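Local coordinates for hypothetical protein AF0941 (Archaeoglobus fulgidus, PDB 1YOZ) that is of unknown function and forms an all-helical, two-chain assembly of the AF0941-like family, at residues L4-F9 and L47-S52. Numbering follows the deposited sequence.
Sequences LYINSF and LNLYKS
Leu4, Ile6 and Leu49 show how one methyl can join an extended N-terminal arm to a helix in an all-alpha fold. The arm leads into helix 8-18, and Leu49 sits in the last turn of helix 32-51. Since the arm runs in extended conformation, alternate residues Leu4 and Ile6 turn toward that helix, while Tyr5 faces helix 57-73 and the second subunit. CD1 of Leu49 does all the touching from its side. The side chains of Leu4 and Leu49 cross at a slant, bringing Leu4 CD1 to 3.4 Å from Leu49 CD1, a tight approach for two methyls, with Leu4 CD2 at 3.7 Å from the same Leu49 CD1. Ile6 instead meets Leu49 tip to tip, its CD1 extended by a nearly straight chi2 of 169°. Met3 of the second subunit packs on all three residues, so the cluster belongs to the dimer interface as well. On the arm, Asn63 OD1 accepts from Ile6 N. Separately, Ser52 OG, just after the helix, donates back to Asn48 O at 2.6 Å. On the far side of the arm, Asn7 ND2 lies 2.9 Å from Tyr5 OH, with an N-H...O angle of 167°, the hydroxyl oxygen lying in the amide plane of Asn7.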
loop_
_atom_site.group_PDB
_atom_site.type_symbol
_atom_site.label_atom_id
_atom_site.label_comp_id
_atom_site.label_asym_id
_atom_site.label_seq_id
_atom_site.Cartn_x
_atom_site.Cartn_y
_atom_site.Cartn_z
ATOM N N LEU B 4 2.906 7.894 6.427
ATOM C CA LEU B 4 3.845 7.970 5.338
ATOM C C LEU B 4 3.961 6.670 4.582
ATOM O O LEU B 4 4.112 5.593 5.175
ATOM C CB LEU B 4 5.237 8.452 5.850
ATOM C CG LEU B 4 6.405 8.602 4.861
ATOM C CD1 LEU B 4 6.296 9.718 3.784
ATOM C CD2 LEU B 4 7.770 8.748 5.622
ATOM N N TYR B 5 3.898 6.768 3.266
ATOM C CA TYR B 5 4.148 5.591 2.408
ATOM C C TYR B 5 4.476 6.070 1.033
ATOM O O TYR B 5 3.587 6.210 0.167
ATOM C CB TYR B 5 2.949 4.612 2.382
ATOM C CG TYR B 5 3.123 3.390 1.470
ATOM C CD1 TYR B 5 2.153 3.041 0.520
ATOM C CD2 TYR B 5 4.247 2.582 1.565
ATOM C CE1 TYR B 5 2.284 1.894 -0.249
ATOM C CE2 TYR B 5 4.396 1.439 0.778
ATOM C CZ TYR B 5 3.424 1.092 -0.112
ATOM O OH TYR B 5 3.632 -0.001 -0.919
ATOM N N ILE B 6 5.763 6.352 0.843
ATOM C CA ILE B 6 6.336 6.555 -0.456
ATOM C C ILE B 6 6.525 5.204 -1.200
ATOM O O ILE B 6 7.030 4.242 -0.637
ATOM C CB ILE B 6 7.707 7.333 -0.329
ATOM C CG1 ILE B 6 7.464 8.775 0.166
ATOM C CG2 ILE B 6 8.449 7.316 -1.627
ATOM C CD1 ILE B 6 8.750 9.573 0.594
ATOM N N ASN B 7 6.077 5.145 -2.465
ATOM C CA ASN B 7 6.297 4.030 -3.355
ATOM C C ASN B 7 6.007 4.528 -4.760
ATOM O O ASN B 7 4.839 4.631 -5.174
ATOM C CB ASN B 7 5.359 2.835 -2.999
ATOM C CG ASN B 7 5.636 1.613 -3.819
ATOM O OD1 ASN B 7 6.215 1.697 -4.898
ATOM N ND2 ASN B 7 5.138 0.458 -3.360
ATOM N N SER B 8 7.095 4.884 -5.451
ATOM C CA SER B 8 7.063 5.486 -6.770
ATOM C C SER B 8 6.564 4.507 -7.805
ATOM O O SER B 8 5.811 4.903 -8.683
ATOM C CB SER B 8 8.466 5.982 -7.132
ATOM O OG SER B 8 8.778 7.102 -6.282
ATOM N N PHE B 9 6.936 3.234 -7.670
ATOM C CA PHE B 9 6.482 2.250 -8.659
ATOM C C PHE B 9 4.972 2.101 -8.606
ATOM O O PHE B 9 4.266 2.148 -9.662
ATOM C CB PHE B 9 7.150 0.886 -8.491
ATOM C CG PHE B 9 6.729 -0.113 -9.520
ATOM C CD1 PHE B 9 7.385 -0.181 -10.753
ATOM C CD2 PHE B 9 5.665 -0.984 -9.273
ATOM C CE1 PHE B 9 6.976 -1.087 -11.732
ATOM C CE2 PHE B 9 5.233 -1.881 -10.250
ATOM C CZ PHE B 9 5.893 -1.946 -11.472
ATOM N N LEU B 47 14.624 8.017 3.738
ATOM C CA LEU B 47 15.713 8.315 4.667
ATOM C C LEU B 47 15.858 9.822 4.887
ATOM O O LEU B 47 15.952 10.240 6.028
ATOM C CB LEU B 47 17.005 7.636 4.243
ATOM C CG LEU B 47 17.199 6.220 4.799
ATOM C CD1 LEU B 47 18.423 5.614 4.187
ATOM C CD2 LEU B 47 17.355 6.245 6.309
ATOM N N ASN B 48 15.775 10.629 3.823
ATOM C CA ASN B 48 15.867 12.108 3.957
ATOM C C ASN B 48 14.749 12.838 4.700
ATOM O O ASN B 48 14.992 13.865 5.366
ATOM C CB ASN B 48 16.164 12.776 2.608
ATOM C CG ASN B 48 17.547 12.467 2.113
ATOM O OD1 ASN B 48 18.387 11.956 2.869
ATOM N ND2 ASN B 48 17.803 12.744 0.832
ATOM N N LEU B 49 13.514 12.318 4.625
ATOM C CA LEU B 49 12.434 12.799 5.488
ATOM C C LEU B 49 12.752 12.603 6.972
ATOM O O LEU B 49 12.413 13.439 7.850
ATOM C CB LEU B 49 11.138 12.041 5.147
ATOM C CG LEU B 49 10.549 12.331 3.781
ATOM C CD1 LEU B 49 9.168 11.572 3.663
ATOM C CD2 LEU B 49 10.292 13.775 3.643
ATOM N N TYR B 50 13.387 11.480 7.268
ATOM C CA TYR B 50 13.754 11.207 8.648
ATOM C C TYR B 50 14.863 12.238 8.969
ATOM O O TYR B 50 14.733 13.044 9.873
ATOM C CB TYR B 50 14.268 9.779 8.783
ATOM C CG TYR B 50 14.868 9.442 10.131
ATOM C CD1 TYR B 50 14.105 9.495 11.288
ATOM C CD2 TYR B 50 16.198 9.078 10.235
ATOM C CE1 TYR B 50 14.655 9.208 12.506
ATOM C CE2 TYR B 50 16.757 8.785 11.449
ATOM C CZ TYR B 50 15.979 8.842 12.580
ATOM O OH TYR B 50 16.543 8.525 13.812
ATOM N N LYS B 51 15.894 12.243 8.132
ATOM C CA LYS B 51 17.115 13.010 8.404
ATOM C C LYS B 51 16.903 14.552 8.400
ATOM O O LYS B 51 17.759 15.301 8.893
ATOM C CB LYS B 51 18.203 12.562 7.429
ATOM C CG LYS B 51 18.754 11.183 7.720
ATOM C CD LYS B 51 19.614 10.718 6.564
ATOM C CE LYS B 51 20.221 9.325 6.735
ATOM N NZ LYS B 51 20.861 9.051 5.383
ATOM N N SER B 52 15.772 15.015 7.848
ATOM C CA SER B 52 15.401 16.429 7.840
ATOM C C SER B 52 14.304 16.709 8.861
ATOM O O SER B 52 13.766 17.809 8.940
ATOM C CB SER B 52 14.987 16.874 6.423
ATOM O OG SER B 52 13.849 16.139 5.938
#